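Local coordinates for protein type VI secretion system component (Escherichia coli O6, PDB 2P5Z) that is a component of the type VI secretion system that resembles the phage T4 tail proteins gp27 and gp5 and probably forms part of a trimeric cell-puncturing spike, at residues Gly89-Phe94 and Val108-Arg113; Gly232-Tyr237 and Ile312-Ser317. All coordinates share one frame; numbering follows the deposited sequence.

Contact 1. Residues Gly89-Phe94 and Val108-Arg113; sequences GVITGF and VRLEPR
Val90 and Glu111 face each other as an antiparallel hydrogen-bonded pair, each backbone N-H going to the other's carbonyl: Val90 N to Glu111 O at 2.7 Å, Glu111 N to Val90 O at 3.0 Å. Next along, Ile91 and Leu110 form a non-hydrogen-bonded pair. The register then slips. Thr92 N donates to Arg109 O at 3.0 Å, but Arg109 N returns its bond to Gly93 O, 3.1 Å away, so Thr92 and Gly93 together stand opposite Arg109 as a classic beta bulge. Thr92, with a near-helical psi of -31°, turns its side chain toward the partner strand. There OG1 gives a weak bond to Glu111 OE1 (3.4 Å), while CG2, lying anti to the backbone N, approaches the same carboxylate oxygen. Arg109 sends its guanidinium away from the strand pair to a salt bridge with Asp46, and Arg113 reaches Asp149 and Glu197. The outward-facing backbone groups have partners too: Val108 and Leu110 bond to Ile47 and Tyr45, Gly89 and Ile91 to Gly66 and Gln64. On the apolar face Ile91 splits its contacts, CD1 against Leu110 CD1 at 3.9 Å and CG2 against Val108 CG1 at 4.0 Å. Val108 CG1 also meets the edge of the Phe94 ring, 4.1 Å from CD1, near the ring plane. Phe94 itself pairs with a strand of a second subunit. This is a bulged antiparallel beta hairpin, in what is probably the gp27-like part of the protein.

Contact 2. Residues Gly232-Tyr237 and Ile312-Ser317; sequences GLNTAY and ILKGQS
Asn234 carries CG between its backbone N and carbonyl carbon (chi1 66°), and with chi2 at 98° this lays the amide across the CB of Lys314. OD1 comes within 3.4 Å of Lys314 CB, while ND2 turns back along its own strand and bonds Gly232 O at 3.1 Å, in the carbonyl plane and almost in the amide's own plane, which fixes the flip of the group. Beneath it, Lys314 N donates to Asn234 O at 2.8 Å and Asn234 N returns a bond to Lys314 O. Ile312 and Ala236 make the next hydrogen-bonded pair, its Ala236 N to Ile312 O bond bent and weak. Thr235 and Leu313 lie between as a non-hydrogen-bonded pair on the other face. Thr235 CG2 touches Leu313 CD2 at 3.8 Å, whereas OG1 is taken by the backbone N of His96 in a third subunit. Leu233, Tyr237 and Leu313 all lean on helix 337-341, through Phe339 and Val338. Strand 359-366 runs along the far edge of 312-317, with Leu313 and Gly315 bonded to Ala364 and Phe362, and a strand of the third subunit continues the sheet beyond Thr235 to Tyr237.

From the N terminus, contact 1 comes first: strand 85-99 turns within a few residues into strand 104-111, closing a local hairpin. The chain then passes through helices 131-140 and 171-182 before strand 230-237, and a long excursion, partly unmodelled, ends at helix 298-308 just ahead of strand 311-317, where contact 2 closes the much larger loop. The two are in series, neither nested nor crossed. The centres of contact 1 and contact 2 lie about 29 Å apart, and the two do not touch within one chain. Across the trimer, however, they are neighbours: Phe94 packs on Tyr237 of a second subunit, and strand 85-99 of one copy and strand 230-237 of the next run on as one sheet across the interface.

Contact 1. Residues Gly89-Phe94 and Val108-Arg113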
ATOM      1  N   GLY A  89      21.553  -4.312 -21.980  1.00 37.50           N
ATOM      2  CA  GLY A  89      21.398  -3.729 -20.689  1.00 34.50           C
ATOM      3  C   GLY A  89      22.503  -4.076 -19.726  1.00 37.73           C
ATOM      4  O   GLY A  89      23.583  -4.484 -20.153  1.00 37.40           O
ATOM      5  N   VAL A  90      22.228  -3.890 -18.429  1.00 35.21           N
ATOM      6  CA  VAL A  90      23.169  -4.188 -17.354  1.00 38.15           C
ATOM      7  C   VAL A  90      22.593  -5.237 -16.429  1.00 40.66           C
ATOM      8  O   VAL A  90      21.372  -5.397 -16.302  1.00 41.87           O
ATOM      9  CB  VAL A  90      23.455  -2.964 -16.403  1.00 37.74           C
ATOM     10  CG1 VAL A  90      24.809  -2.377 -16.650  1.00 39.63           C
ATOM     11  CG2 VAL A  90      22.369  -1.932 -16.500  1.00 37.93           C
ATOM     12  N   ILE A  91      23.498  -5.893 -15.728  1.00 38.61           N
ATOM     13  CA  ILE A  91      23.148  -6.902 -14.782  1.00 38.41           C
ATOM     14  C   ILE A  91      22.997  -6.249 -13.431  1.00 41.43           C
ATOM     15  O   ILE A  91      23.955  -5.709 -12.864  1.00 42.18           O
ATOM     16  CB  ILE A  91      24.221  -8.011 -14.743  1.00 38.65           C
ATOM     17  CG1 ILE A  91      24.304  -8.707 -16.103  1.00 38.03           C
ATOM     18  CG2 ILE A  91      23.928  -9.013 -13.645  1.00 35.10           C
ATOM     19  CD1 ILE A  91      22.964  -9.157 -16.660  1.00 37.11           C
ATOM     20  N   THR A  92      21.778  -6.327 -12.920  1.00 43.97           N
ATOM     21  CA  THR A  92      21.357  -5.644 -11.703  1.00 45.68           C
ATOM     22  C   THR A  92      21.398  -6.557 -10.482  1.00 45.31           C
ATOM     23  O   THR A  92      21.654  -6.120  -9.368  1.00 48.39           O
ATOM     24  CB  THR A  92      19.947  -5.129 -11.938  1.00 46.05           C
ATOM     25  OG1 THR A  92      20.043  -3.858 -12.584  1.00 50.32           O
ATOM     26  CG2 THR A  92      19.153  -5.018 -10.658  1.00 52.89           C
ATOM     27  N   GLY A  93      21.164  -7.846 -10.702  1.00 45.70           N
ATOM     28  CA  GLY A  93      21.030  -8.785  -9.605  1.00 36.73           C
ATOM     29  C   GLY A  93      21.662 -10.106  -9.962  1.00 37.69           C
ATOM     30  O   GLY A  93      21.722 -10.490 -11.129  1.00 38.24           O
ATOM     31  N   PHE A  94      22.126 -10.819  -8.956  1.00 33.11           N
ATOM     32  CA  PHE A  94      22.779 -12.062  -9.211  1.00 38.97           C
ATOM     33  C   PHE A  94      22.406 -13.006  -8.105  1.00 43.60           C
ATOM     34  O   PHE A  94      22.445 -12.641  -6.924  1.00 47.51           O
ATOM     35  CB  PHE A  94      24.297 -11.867  -9.271  1.00 37.52           C
ATOM     36  CG  PHE A  94      25.078 -13.144  -9.212  1.00 36.97           C
ATOM     37  CD1 PHE A  94      25.127 -13.994 -10.310  1.00 37.12           C
ATOM     38  CD2 PHE A  94      25.769 -13.497  -8.058  1.00 38.97           C
ATOM     39  CE1 PHE A  94      25.841 -15.170 -10.258  1.00 35.27           C
ATOM     40  CE2 PHE A  94      26.504 -14.676  -7.997  1.00 37.19           C
ATOM     41  CZ  PHE A  94      26.541 -15.508  -9.103  1.00 37.05           C
ATOM     42  N   VAL A 108      20.291 -14.128 -13.189  1.00 34.73           N
ATOM     43  CA  VAL A 108      20.615 -12.721 -13.305  1.00 36.78           C
ATOM     44  C   VAL A 108      19.404 -11.889 -13.699  1.00 41.03           C
ATOM     45  O   VAL A 108      18.499 -12.365 -14.399  1.00 35.90           O
ATOM     46  CB  VAL A 108      21.777 -12.431 -14.293  1.00 36.38           C
ATOM     47  CG1 VAL A 108      23.120 -12.884 -13.712  1.00 30.99           C
ATOM     48  CG2 VAL A 108      21.506 -13.050 -15.669  1.00 30.72           C
ATOM     49  N   ARG A 109      19.393 -10.638 -13.239  1.00 42.87           N
ATOM     50  CA  ARG A 109      18.380  -9.696 -13.662  1.00 40.21           C
ATOM     51  C   ARG A 109      18.992  -8.767 -14.693  1.00 37.52           C
ATOM     52  O   ARG A 109      20.035  -8.193 -14.462  1.00 40.70           O
ATOM     53  CB  ARG A 109      17.849  -8.908 -12.469  1.00 44.49           C
ATOM     54  CG  ARG A 109      16.796  -7.867 -12.836  1.00 48.96           C
ATOM     55  CD  ARG A 109      15.990  -7.477 -11.624  1.00 52.34           C
ATOM     56  NE  ARG A 109      14.774  -8.277 -11.514  1.00 54.41           N
ATOM     57  CZ  ARG A 109      14.039  -8.367 -10.414  1.00 51.26           C
ATOM     58  NH1 ARG A 109      14.409  -7.724  -9.327  1.00 53.66           N
ATOM     59  NH2 ARG A 109      12.952  -9.115 -10.397  1.00 49.42           N
ATOM     60  N   LEU A 110      18.351  -8.635 -15.840  1.00 39.38           N
ATOM     61  CA  LEU A 110      18.861  -7.792 -16.895  1.00 39.49           C
ATOM     62  C   LEU A 110      17.894  -6.635 -17.098  1.00 44.99           C
ATOM     63  O   LEU A 110      16.710  -6.830 -17.411  1.00 47.94           O
ATOM     64  CB  LEU A 110      19.028  -8.579 -18.198  1.00 38.96           C
ATOM     65  CG  LEU A 110      19.398  -7.678 -19.389  1.00 39.77           C
ATOM     66  CD1 LEU A 110      20.825  -7.159 -19.201  1.00 38.98           C
ATOM     67  CD2 LEU A 110      19.262  -8.381 -20.734  1.00 36.61           C
ATOM     68  N   GLU A 111      18.396  -5.424 -16.883  1.00 45.15           N
ATOM     69  CA  GLU A 111      17.599  -4.215 -17.035  1.00 43.06           C
ATOM     70  C   GLU A 111      18.397  -3.263 -17.915  1.00 42.42           C
ATOM     71  O   GLU A 111      19.623  -3.395 -18.019  1.00 42.86           O
ATOM     72  CB  GLU A 111      17.320  -3.600 -15.667  1.00 41.76           C
ATOM     73  CG  GLU A 111      16.650  -4.543 -14.696  1.00 44.61           C
ATOM     74  CD  GLU A 111      16.043  -3.852 -13.502  1.00 47.16           C
ATOM     75  OE1 GLU A 111      16.619  -3.974 -12.396  1.00 45.67           O
ATOM     76  OE2 GLU A 111      14.983  -3.202 -13.669  1.00 47.50           O
ATOM     77  N   PRO A 112      17.722  -2.292 -18.547  1.00 41.75           N
ATOM     78  CA  PRO A 112      18.505  -1.317 -19.288  1.00 39.46           C
ATOM     79  C   PRO A 112      19.171  -0.318 -18.315  1.00 40.81           C
ATOM     80  O   PRO A 112      18.897  -0.328 -17.099  1.00 39.65           O
ATOM     81  CB  PRO A 112      17.443  -0.605 -20.115  1.00 37.26           C
ATOM     82  CG  PRO A 112      16.264  -0.636 -19.265  1.00 35.89           C
ATOM     83  CD  PRO A 112      16.282  -1.970 -18.594  1.00 38.50           C
ATOM     84  N   ARG A 113      20.053   0.520 -18.838  1.00 40.55           N
ATOM     85  CA  ARG A 113      20.821   1.425 -17.991  1.00 39.80           C
ATOM     86  C   ARG A 113      19.898   2.459 -17.311  1.00 39.24           C
ATOM     87  O   ARG A 113      20.128   2.826 -16.153  1.00 36.64           O
ATOM     88  CB  ARG A 113      21.937   2.094 -18.802  1.00 40.44           C
ATOM     89  CG  ARG A 113      23.133   1.194 -19.099  1.00 37.19           C
ATOM     90  CD  ARG A 113      23.959   1.767 -20.249  1.00 37.07           C
ATOM     91  NE  ARG A 113      23.174   1.870 -21.481  1.00 37.20           N
ATOM     92  CZ  ARG A 113      23.450   2.697 -22.494  1.00 42.14           C
ATOM     93  NH1 ARG A 113      24.488   3.530 -22.413  1.00 45.00           N
ATOM     94  NH2 ARG A 113      22.681   2.713 -23.586  1.00 38.25           N
TER

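Contact 2. Residues Gly232-Tyr237 and Ile312-Ser317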
ATOM      1  N   GLY A 232      -5.450 -16.777 -28.581  1.00 49.12           N
ATOM      2  CA  GLY A 232      -5.964 -16.494 -27.234  1.00 46.21           C
ATOM      3  C   GLY A 232      -6.471 -15.066 -27.047  1.00 47.76           C
ATOM      4  O   GLY A 232      -6.439 -14.533 -25.933  1.00 43.85           O
ATOM      5  N   LEU A 233      -6.930 -14.451 -28.136  1.00 44.76           N
ATOM      6  CA  LEU A 233      -7.303 -13.049 -28.125  1.00 46.38           C
ATOM      7  C   LEU A 233      -8.499 -12.777 -27.232  1.00 49.77           C
ATOM      8  O   LEU A 233      -9.471 -13.537 -27.234  1.00 50.65           O
ATOM      9  CB  LEU A 233      -7.581 -12.533 -29.533  1.00 43.87           C
ATOM     10  CG  LEU A 233      -6.460 -12.660 -30.567  1.00 47.48           C
ATOM     11  CD1 LEU A 233      -6.809 -11.901 -31.841  1.00 45.74           C
ATOM     12  CD2 LEU A 233      -5.120 -12.173 -30.029  1.00 50.58           C
ATOM     13  N   ASN A 234      -8.399 -11.694 -26.461  1.00 49.52           N
ATOM     14  CA  ASN A 234      -9.453 -11.281 -25.547  1.00 46.46           C
ATOM     15  C   ASN A 234      -9.462  -9.766 -25.269  1.00 48.42           C
ATOM     16  O   ASN A 234      -8.466  -9.069 -25.496  1.00 49.67           O
ATOM     17  CB  ASN A 234      -9.367 -12.070 -24.252  1.00 45.32           C
ATOM     18  CG  ASN A 234      -8.119 -11.762 -23.467  1.00 47.89           C
ATOM     19  OD1 ASN A 234      -8.153 -10.965 -22.536  1.00 47.57           O
ATOM     20  ND2 ASN A 234      -7.007 -12.397 -23.830  1.00 46.05           N
ATOM     21  N   THR A 235     -10.606  -9.263 -24.807  1.00 43.29           N
ATOM     22  CA  THR A 235     -10.796  -7.842 -24.612  1.00 38.14           C
ATOM     23  C   THR A 235     -11.320  -7.584 -23.234  1.00 38.95           C
ATOM     24  O   THR A 235     -11.840  -8.484 -22.585  1.00 39.71           O
ATOM     25  CB  THR A 235     -11.871  -7.258 -25.513  1.00 37.24           C
ATOM     26  OG1 THR A 235     -13.119  -7.833 -25.141  1.00 40.50           O
ATOM     27  CG2 THR A 235     -11.591  -7.469 -27.000  1.00 33.13           C
ATOM     28  N   ALA A 236     -11.189  -6.334 -22.799  1.00 38.88           N
ATOM     29  CA  ALA A 236     -11.710  -5.889 -21.515  1.00 41.79           C
ATOM     30  C   ALA A 236     -12.068  -4.422 -21.655  1.00 45.36           C
ATOM     31  O   ALA A 236     -11.300  -3.634 -22.218  1.00 48.69           O
ATOM     32  CB  ALA A 236     -10.685  -6.083 -20.403  1.00 34.76           C
ATOM     33  N   TYR A 237     -13.249  -4.066 -21.175  1.00 44.90           N
ATOM     34  CA  TYR A 237     -13.739  -2.705 -21.287  1.00 43.17           C
ATOM     35  C   TYR A 237     -14.364  -2.390 -19.976  1.00 44.55           C
ATOM     36  O   TYR A 237     -15.067  -3.217 -19.395  1.00 41.76           O
ATOM     37  CB  TYR A 237     -14.787  -2.566 -22.376  1.00 42.92           C
ATOM     38  CG  TYR A 237     -14.271  -2.716 -23.782  1.00 43.28           C
ATOM     39  CD1 TYR A 237     -14.146  -3.977 -24.377  1.00 43.62           C
ATOM     40  CD2 TYR A 237     -13.962  -1.606 -24.545  1.00 39.90           C
ATOM     41  CE1 TYR A 237     -13.691  -4.111 -25.685  1.00 41.65           C
ATOM     42  CE2 TYR A 237     -13.517  -1.739 -25.857  1.00 41.62           C
ATOM     43  CZ  TYR A 237     -13.376  -2.990 -26.409  1.00 42.86           C
ATOM     44  OH  TYR A 237     -12.925  -3.111 -27.700  1.00 48.62           O
ATOM     45  N   ILE A 312      -8.818  -2.493 -22.725  1.00 55.85           N
ATOM     46  CA  ILE A 312      -7.611  -3.321 -22.760  1.00 57.69           C
ATOM     47  C   ILE A 312      -7.747  -4.551 -23.686  1.00 58.11           C
ATOM     48  O   ILE A 312      -8.663  -5.375 -23.555  1.00 59.74           O
ATOM     49  CB  ILE A 312      -7.120  -3.714 -21.340  1.00 56.53           C
ATOM     50  CG1 ILE A 312      -6.942  -2.454 -20.478  1.00 59.35           C
ATOM     51  CG2 ILE A 312      -5.794  -4.450 -21.414  1.00 49.67           C
ATOM     52  CD1 ILE A 312      -6.751  -2.736 -18.964  1.00 58.22           C
ATOM     53  N   LEU A 313      -6.824  -4.654 -24.631  1.00 52.79           N
ATOM     54  CA  LEU A 313      -6.779  -5.776 -25.531  1.00 49.67           C
ATOM     55  C   LEU A 313      -5.651  -6.713 -25.113  1.00 51.75           C
ATOM     56  O   LEU A 313      -4.535  -6.263 -24.842  1.00 52.67           O
ATOM     57  CB  LEU A 313      -6.555  -5.267 -26.944  1.00 46.13           C
ATOM     58  CG  LEU A 313      -7.589  -4.216 -27.351  1.00 46.61           C
ATOM     59  CD1 LEU A 313      -7.450  -3.874 -28.799  1.00 46.62           C
ATOM     60  CD2 LEU A 313      -9.012  -4.687 -27.093  1.00 47.37           C
ATOM     61  N   LYS A 314      -5.945  -8.009 -25.029  1.00 49.50           N
ATOM     62  CA  LYS A 314      -4.930  -8.990 -24.679  1.00 46.50           C
ATOM     63  C   LYS A 314      -4.815 -10.148 -25.670  1.00 49.86           C
ATOM     64  O   LYS A 314      -5.654 -10.326 -26.557  1.00 52.39           O
ATOM     65  CB  LYS A 314      -5.143  -9.529 -23.277  1.00 49.48           C
ATOM     66  CG  LYS A 314      -4.885  -8.539 -22.164  1.00 53.60           C
ATOM     67  CD  LYS A 314      -4.556  -9.275 -20.875  1.00 59.66           C
ATOM     68  CE  LYS A 314      -5.006  -8.478 -19.654  1.00 64.99           C
ATOM     69  NZ  LYS A 314      -6.500  -8.269 -19.660  1.00 67.51           N
ATOM     70  N   GLY A 315      -3.766 -10.940 -25.518  1.00 49.06           N
ATOM     71  CA  GLY A 315      -3.530 -12.044 -26.426  1.00 52.45           C
ATOM     72  C   GLY A 315      -2.251 -12.806 -26.140  1.00 53.61           C
ATOM     73  O   GLY A 315      -1.504 -12.460 -25.228  1.00 54.11           O
ATOM     74  N   GLN A 316      -2.011 -13.854 -26.928  1.00 51.91           N
ATOM     75  CA  GLN A 316      -0.815 -14.680 -26.795  1.00 46.82           C
ATOM     76  C   GLN A 316      -0.139 -14.858 -28.132  1.00 44.61           C
ATOM     77  O   GLN A 316      -0.791 -14.764 -29.172  1.00 44.08           O
ATOM     78  CB  GLN A 316      -1.153 -16.035 -26.206  1.00 44.80           C
ATOM     79  CG  GLN A 316      -1.025 -16.067 -24.725  1.00 49.00           C
ATOM     80  CD  GLN A 316      -1.851 -17.152 -24.121  1.00 55.39           C
ATOM     81  OE1 GLN A 316      -3.055 -17.235 -24.369  1.00 61.08           O
ATOM     82  NE2 GLN A 316      -1.226 -17.994 -23.309  1.00 56.76           N
ATOM     83  N   SER A 317       1.167 -15.112 -28.098  1.00 40.97           N
ATOM     84  CA  SER A 317       1.945 -15.219 -29.318  1.00 42.80           C
ATOM     85  C   SER A 317       3.263 -15.976 -29.154  1.00 46.20           C
ATOM     86  O   SER A 317       3.745 -16.200 -28.026  1.00 42.18           O
ATOM     87  CB  SER A 317       2.237 -13.842 -29.900  1.00 45.59           C
ATOM     88  OG  SER A 317       2.785 -13.972 -31.198  1.00 53.43           O
TER